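Long-range contacts in leucine--tRNA ligase (Agrobacterium radiobacter, PDB 5AH5), which probably joins leucine to its tRNA at the expense of ATP, as a plasmid-encoded class I aminoacyl-tRNA synthetase: residues V35-P40 with V522-I527; E558-G563 with T603-P608. One frame throughout, in Å; residues are numbered along the deposited sequence.

Interaction 1 of 2, residues V35-P40 with V522-I527; sequences VLEMFP and VYIGGI. With LSS (5'-O-(L-leucylsulfamoyl)adenosine), chain I.
With CG of Tyr523 opposite its backbone N (chi1 -163°) and CG of Met38 opposite its carbonyl carbon (chi1 -71°), the phenol and the thioether chain meet at about a right angle. Met38 CG lies 3.5 Å from Tyr523 CZ, and the extended remainder of the methionine carries SD and CE past the ring to Gly525 and Gly526. Met38 SD sits 5.4 Å from the centroid of the Tyr523 ring, an oblique Met-aromatic contact. Leu36 meets the same ring nearer its root, its CD2 3.5 Å from Tyr523 CD1. On the other face of the sheet Val35 and Glu37 pack beside Val522 and Ile524. Strands 32-37 and 520-524 themselves run parallel, the axes of their paired segments 15° apart, as the central pair of the Rossmann-type sheet of a class I synthetase, and three backbone bonds fix their register: Leu36 N to Val522 O, Ile524 N to Leu36 O, and Met38 N to Ile524 O, each 3.0 Å. Past their C-terminal ends the chains diverge around the leucyl-sulfamoyl adenosine. Phe39 O accepts a bond from the leucyl amino group N4 of LSS at 2.9 Å, while Gly526 N donates to the ribose O3 of LSS at 3.1 Å. Phe39 brings its ring edge to the leucyl methyl C11. The Tyr523 hydroxyl approaches that same methyl and is itself hydrogen-bonded to Tyr496 and His533, which fix its oxygen beside the leucyl group.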
# COMPACT_ATOMS: atom_id res chain seq x y z
N VAL B 35 -12.80 1.97 -3.05
CA VAL B 35 -11.83 2.35 -2.04
C VAL B 35 -11.57 1.12 -1.17
O VAL B 35 -12.49 0.54 -0.70
CB VAL B 35 -12.33 3.49 -1.14
CG1 VAL B 35 -13.77 3.37 -0.72
CG2 VAL B 35 -11.45 3.65 0.10
N LEU B 36 -10.32 0.77 -0.94
CA LEU B 36 -10.03 -0.27 0.04
C LEU B 36 -8.78 0.02 0.78
O LEU B 36 -8.04 0.92 0.40
CB LEU B 36 -9.95 -1.63 -0.64
CG LEU B 36 -8.75 -2.15 -1.40
CD1 LEU B 36 -8.93 -3.63 -1.70
CD2 LEU B 36 -8.57 -1.42 -2.67
N GLU B 37 -8.56 -0.78 1.81
CA GLU B 37 -7.43 -0.67 2.69
C GLU B 37 -6.78 -2.06 2.75
O GLU B 37 -7.41 -3.09 2.41
CB GLU B 37 -7.88 -0.39 4.09
CG GLU B 37 -8.72 0.85 4.33
CD GLU B 37 -10.17 0.56 4.46
OE1 GLU B 37 -10.52 -0.56 4.91
OE2 GLU B 37 -11.00 1.48 4.14
N MET B 38 -5.53 -2.08 3.19
CA MET B 38 -4.81 -3.35 3.30
C MET B 38 -5.42 -4.23 4.36
O MET B 38 -5.43 -3.90 5.57
CB MET B 38 -3.31 -3.14 3.52
CG MET B 38 -2.61 -2.63 2.30
SD MET B 38 -0.88 -2.44 2.71
CE MET B 38 -0.30 -1.44 1.38
N PHE B 39 -6.05 -5.33 3.89
CA PHE B 39 -6.78 -6.27 4.79
C PHE B 39 -5.85 -6.91 5.84
O PHE B 39 -4.68 -7.04 5.61
CB PHE B 39 -7.68 -7.25 3.99
CG PHE B 39 -6.99 -8.43 3.29
CD1 PHE B 39 -5.71 -8.35 2.76
CD2 PHE B 39 -7.72 -9.60 3.05
CE1 PHE B 39 -5.18 -9.43 2.09
CE2 PHE B 39 -7.16 -10.67 2.37
CZ PHE B 39 -5.92 -10.58 1.87
N PRO B 40 -6.32 -7.08 7.06
CA PRO B 40 -5.45 -7.45 8.12
C PRO B 40 -5.13 -8.98 8.24
O PRO B 40 -5.96 -9.80 7.90
CB PRO B 40 -6.23 -7.06 9.34
CG PRO B 40 -7.61 -7.24 8.97
CD PRO B 40 -7.68 -6.90 7.51
N VAL B 522 -8.69 4.14 -4.76
CA VAL B 522 -7.91 4.51 -3.60
C VAL B 522 -7.55 3.21 -2.85
O VAL B 522 -8.42 2.40 -2.62
CB VAL B 522 -8.72 5.48 -2.74
CG1 VAL B 522 -8.07 5.70 -1.41
CG2 VAL B 522 -8.93 6.85 -3.48
N TYR B 523 -6.27 3.05 -2.55
CA TYR B 523 -5.74 1.98 -1.69
C TYR B 523 -4.93 2.57 -0.54
O TYR B 523 -3.99 3.31 -0.77
CB TYR B 523 -4.84 1.10 -2.50
CG TYR B 523 -4.54 -0.26 -1.87
CD1 TYR B 523 -5.50 -0.96 -1.13
CD2 TYR B 523 -3.36 -0.90 -2.14
CE1 TYR B 523 -5.26 -2.29 -0.65
CE2 TYR B 523 -3.10 -2.19 -1.63
CZ TYR B 523 -4.07 -2.88 -0.89
OH TYR B 523 -3.84 -4.19 -0.41
N ILE B 524 -5.31 2.25 0.67
CA ILE B 524 -4.72 2.80 1.88
C ILE B 524 -4.00 1.71 2.66
O ILE B 524 -4.66 0.81 3.15
CB ILE B 524 -5.81 3.34 2.80
CG1 ILE B 524 -6.85 4.21 1.98
CG2 ILE B 524 -5.19 4.19 3.90
CD1 ILE B 524 -8.12 4.53 2.72
N GLY B 525 -2.69 1.81 2.80
CA GLY B 525 -1.96 0.94 3.71
C GLY B 525 -0.49 1.28 3.87
O GLY B 525 0.02 2.18 3.24
N GLY B 526 0.17 0.52 4.72
CA GLY B 526 1.51 0.86 5.19
C GLY B 526 2.59 0.68 4.15
O GLY B 526 2.52 -0.18 3.27
N ILE B 527 3.61 1.52 4.27
CA ILE B 527 4.74 1.54 3.40
C ILE B 527 5.62 0.34 3.62
O ILE B 527 6.42 -0.02 2.74
CB ILE B 527 5.58 2.86 3.61
CG1 ILE B 527 6.58 3.04 2.47
CG2 ILE B 527 6.32 2.87 4.96
CD1 ILE B 527 6.98 4.48 2.23
C1 LSS I . -1.05 -6.81 6.67
N1 LSS I . -0.06 2.11 12.62
O1 LSS I . -0.08 -6.08 6.66
S1 LSS I . -1.62 -6.21 8.99
C2 LSS I . -0.57 2.32 11.41
N2 LSS I . -1.84 -6.96 7.71
O2 LSS I . 0.14 -0.88 7.72
N3 LSS I . -0.97 1.33 10.59
O3 LSS I . -2.00 -1.26 6.02
C4 LSS I . -0.87 0.05 11.03
N4 LSS I . -2.34 -8.71 5.69
O4 LSS I . -2.91 -2.05 9.09
C5 LSS I . -0.27 -0.24 12.25
O5 LSS I . -1.79 -4.65 8.68
C6 LSS I . 0.16 0.81 13.04
N6 LSS I . 0.69 0.53 14.26
C7 LSS I . -1.93 -7.41 2.89
N7 LSS I . -0.26 -1.59 12.40
C8 LSS I . -0.79 -2.14 11.27
C9 LSS I . -1.73 -6.75 4.25
N9 LSS I . -1.19 -1.12 10.46
CA LSS I . -1.34 -7.63 5.45
C10 LSS I . -0.58 -7.91 2.36
C11 LSS I . -2.66 -6.39 1.94
O1A LSS I . -0.32 -6.28 9.67
C21 LSS I . -1.76 -1.22 9.13
C22 LSS I . -0.81 -1.81 8.15
C23 LSS I . -1.74 -2.28 7.03
C24 LSS I . -2.98 -2.66 7.82
C25 LSS I . -3.02 -4.14 8.17
O2A LSS I . -2.67 -6.46 9.95

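Interaction 2 of 2, residues E558-G563 with T603-P608; sequences ELYNQG and TTYNAP. With LSS (5'-O-(L-leucylsulfamoyl)adenosine), chain I; nucleotides of chain D.
Tyr560 and Tyr605 form an offset edge-to-face pair: the edge of the Tyr560 ring is turned to the face of Tyr605, with planes at 81° and centroids 5.5 Å apart. Tyr560 CD1 makes the nearest approach, 3.5 Å from Tyr605 OH and 3.7 Å from Tyr605 CZ, and the hydroxyl of Tyr605 lies in the plane of the Tyr560 ring at its edge. Tyr605 reaches this place with CG held between its backbone N and carbonyl carbon (chi1 80°), which brings the ring against Tyr560 at the end of strand 556-560. Asn606 CB rests over one face of the Tyr605 ring near its rim, and a water at the ring's edge joins the Tyr605 hydroxyl to Asn561 N. Tyr605 and Asn606 are the central residues of a type I beta turn from Thr604 to Ala607, in the loop that follows helix 592-601 in the class I catalytic domain. The turn is tied to the strand's continuation by Gly563 N, which donates to Tyr605 O at 2.9 Å along a nearly straight N-H path (166°). A second water donates to both Asn561 O and Asn606 O. Gln562 turns its side chain the other way, and its NE2 donates to adenine N3 of LSS at 2.9 Å and, more weakly, to the ribose O2 of LSS. Near the loop's start, Thr603 OG1 is 3.0 Å from both OP1 and O5' of A13 in the bound tRNA, chain D.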
# COMPACT_ATOMS: atom_id res chain seq x y z
N GLU B 558 -4.48 5.40 -6.93
CA GLU B 558 -3.93 6.23 -5.87
C GLU B 558 -3.61 5.34 -4.63
O GLU B 558 -4.46 4.60 -4.21
CB GLU B 558 -4.97 7.28 -5.55
CG GLU B 558 -4.48 8.51 -4.84
CD GLU B 558 -3.96 9.62 -5.75
OE1 GLU B 558 -4.67 9.91 -6.74
OE2 GLU B 558 -2.89 10.20 -5.42
N LEU B 559 -2.36 5.37 -4.14
CA LEU B 559 -1.90 4.74 -2.92
C LEU B 559 -1.60 5.79 -1.86
O LEU B 559 -0.80 6.65 -2.06
CB LEU B 559 -0.63 3.94 -3.19
CG LEU B 559 0.16 3.41 -2.01
CD1 LEU B 559 -0.62 2.22 -1.42
CD2 LEU B 559 1.51 2.88 -2.42
N TYR B 560 -2.21 5.64 -0.71
CA TYR B 560 -1.93 6.43 0.44
C TYR B 560 -1.37 5.54 1.57
O TYR B 560 -1.98 4.52 1.97
CB TYR B 560 -3.24 7.02 0.88
CG TYR B 560 -3.76 8.09 -0.08
CD1 TYR B 560 -3.19 9.39 -0.13
CD2 TYR B 560 -4.79 7.81 -0.95
CE1 TYR B 560 -3.68 10.36 -1.00
CE2 TYR B 560 -5.27 8.76 -1.85
CZ TYR B 560 -4.74 10.04 -1.84
OH TYR B 560 -5.28 10.96 -2.72
N ASN B 561 -0.25 5.96 2.13
CA ASN B 561 0.41 5.27 3.22
C ASN B 561 0.16 5.93 4.57
O ASN B 561 0.86 6.90 4.90
CB ASN B 561 1.94 5.26 2.97
CG ASN B 561 2.35 4.51 1.74
OD1 ASN B 561 3.17 5.00 1.01
ND2 ASN B 561 1.86 3.29 1.53
N GLN B 562 -0.84 5.49 5.33
CA GLN B 562 -1.05 6.03 6.66
C GLN B 562 0.22 5.91 7.53
O GLN B 562 0.98 4.93 7.44
CB GLN B 562 -2.26 5.46 7.40
CG GLN B 562 -2.05 4.08 8.14
CD GLN B 562 -1.65 2.98 7.21
OE1 GLN B 562 -1.81 3.10 6.00
NE2 GLN B 562 -1.11 1.89 7.77
N GLY B 563 0.42 6.91 8.38
CA GLY B 563 1.48 6.87 9.37
C GLY B 563 1.30 5.83 10.46
O GLY B 563 0.16 5.47 10.82
N THR B 603 -2.75 14.71 13.13
CA THR B 603 -1.61 15.13 12.33
C THR B 603 -1.94 14.80 10.93
O THR B 603 -3.05 14.45 10.63
CB THR B 603 -0.29 14.47 12.78
OG1 THR B 603 0.80 14.99 12.03
CG2 THR B 603 -0.29 12.90 12.62
N THR B 604 -0.97 14.96 10.05
CA THR B 604 -1.13 14.64 8.65
C THR B 604 -1.34 13.09 8.53
O THR B 604 -0.73 12.33 9.30
CB THR B 604 0.15 15.04 7.96
OG1 THR B 604 0.54 16.35 8.44
CG2 THR B 604 -0.01 15.07 6.41
N TYR B 605 -2.11 12.65 7.53
CA TYR B 605 -2.47 11.25 7.36
C TYR B 605 -1.24 10.34 7.32
O TYR B 605 -1.27 9.22 7.83
CB TYR B 605 -3.36 11.02 6.12
CG TYR B 605 -2.58 10.96 4.87
CD1 TYR B 605 -2.32 12.12 4.13
CD2 TYR B 605 -2.11 9.79 4.38
CE1 TYR B 605 -1.59 12.06 2.94
CE2 TYR B 605 -1.36 9.74 3.20
CZ TYR B 605 -1.09 10.88 2.51
OH TYR B 605 -0.34 10.81 1.34
N ASN B 606 -0.17 10.80 6.68
CA ASN B 606 1.02 10.02 6.52
C ASN B 606 2.10 10.21 7.60
O ASN B 606 3.14 9.60 7.47
CB ASN B 606 1.62 10.23 5.15
CG ASN B 606 2.00 11.70 4.89
OD1 ASN B 606 1.79 12.56 5.70
ND2 ASN B 606 2.55 11.95 3.75
N ALA B 607 1.81 10.93 8.68
CA ALA B 607 2.77 11.11 9.74
C ALA B 607 2.43 10.29 10.98
O ALA B 607 1.24 10.03 11.24
CB ALA B 607 2.88 12.58 10.14
N PRO B 608 3.45 10.01 11.82
CA PRO B 608 3.26 9.18 13.06
C PRO B 608 2.43 9.83 14.11
O PRO B 608 2.44 11.04 14.19
CB PRO B 608 4.69 8.96 13.61
CG PRO B 608 5.63 9.44 12.52
CD PRO B 608 4.88 10.24 11.48
C1 LSS I . -1.05 -6.81 6.67
N1 LSS I . -0.06 2.11 12.62
O1 LSS I . -0.08 -6.08 6.66
S1 LSS I . -1.62 -6.21 8.99
C2 LSS I . -0.57 2.32 11.41
N2 LSS I . -1.84 -6.96 7.71
O2 LSS I . 0.14 -0.88 7.72
N3 LSS I . -0.97 1.33 10.59
O3 LSS I . -2.00 -1.26 6.02
C4 LSS I . -0.87 0.05 11.03
N4 LSS I . -2.34 -8.71 5.69
O4 LSS I . -2.91 -2.05 9.09
C5 LSS I . -0.27 -0.24 12.25
O5 LSS I . -1.79 -4.65 8.68
C6 LSS I . 0.16 0.81 13.04
N6 LSS I . 0.69 0.53 14.26
C7 LSS I . -1.93 -7.41 2.89
N7 LSS I . -0.26 -1.59 12.40
C8 LSS I . -0.79 -2.14 11.27
C9 LSS I . -1.73 -6.75 4.25
N9 LSS I . -1.19 -1.12 10.46
CA LSS I . -1.34 -7.63 5.45
C10 LSS I . -0.58 -7.91 2.36
C11 LSS I . -2.66 -6.39 1.94
O1A LSS I . -0.32 -6.28 9.67
C21 LSS I . -1.76 -1.22 9.13
C22 LSS I . -0.81 -1.81 8.15
C23 LSS I . -1.74 -2.28 7.03
C24 LSS I . -2.98 -2.66 7.82
C25 LSS I . -3.02 -4.14 8.17
O2A LSS I . -2.67 -6.46 9.95
P A D 13 3.45 16.79 13.49
OP1 A D 13 3.60 15.47 12.85
OP2 A D 13 4.63 17.63 13.59
O5' A D 13 2.21 17.49 12.79
C5' A D 13 2.29 18.44 11.73
C4' A D 13 0.99 19.19 11.82
O4' A D 13 1.01 20.00 13.03
C3' A D 13 0.61 20.12 10.68
O3' A D 13 -0.21 19.41 9.79
C2' A D 13 -0.27 21.14 11.39
O2' A D 13 -1.64 20.80 11.58
C1' A D 13 0.44 21.26 12.74
N9 A D 13 1.51 22.27 12.78
C8 A D 13 2.86 22.15 12.97
N7 A D 13 3.50 23.30 12.94
C5 A D 13 2.50 24.24 12.72
C6 A D 13 2.52 25.64 12.61
N6 A D 13 3.62 26.38 12.68
N1 A D 13 1.33 26.27 12.44
C2 A D 13 0.23 25.52 12.28
N3 A D 13 0.09 24.20 12.36
C4 A D 13 1.26 23.62 12.64
O HOH W 1 3.31 7.19 6.10
O HOH W 2 0.87 8.43 1.17

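In the fold
Interactions 1 and 2 have centres 11 Å apart, and interaction 2 reaches the parallel sheet of interaction 1 through its 558-563 segment, strands 520-524 and 556-560 being neighbours. Tyr523 N lies 2.9 Å from Glu558 O, a probable hydrogen bond between the strands. Beyond it, Gly525 O and Asn561 ND2 are 2.7 Å apart, so the asparagine amide probably ties the two strand ends together. Gln562 OE1 packs 3.1 Å from Gly525 C. Both contacts touch LSS: interaction 1 meets its leucyl end and ribose, interaction 2 its ribose and adenine. Gln562 and Gly563 face LSS, while the 603-608 loop bonded to Gly563 meets the backbone of the bound tRNA (chain D) at Thr603 and Thr604.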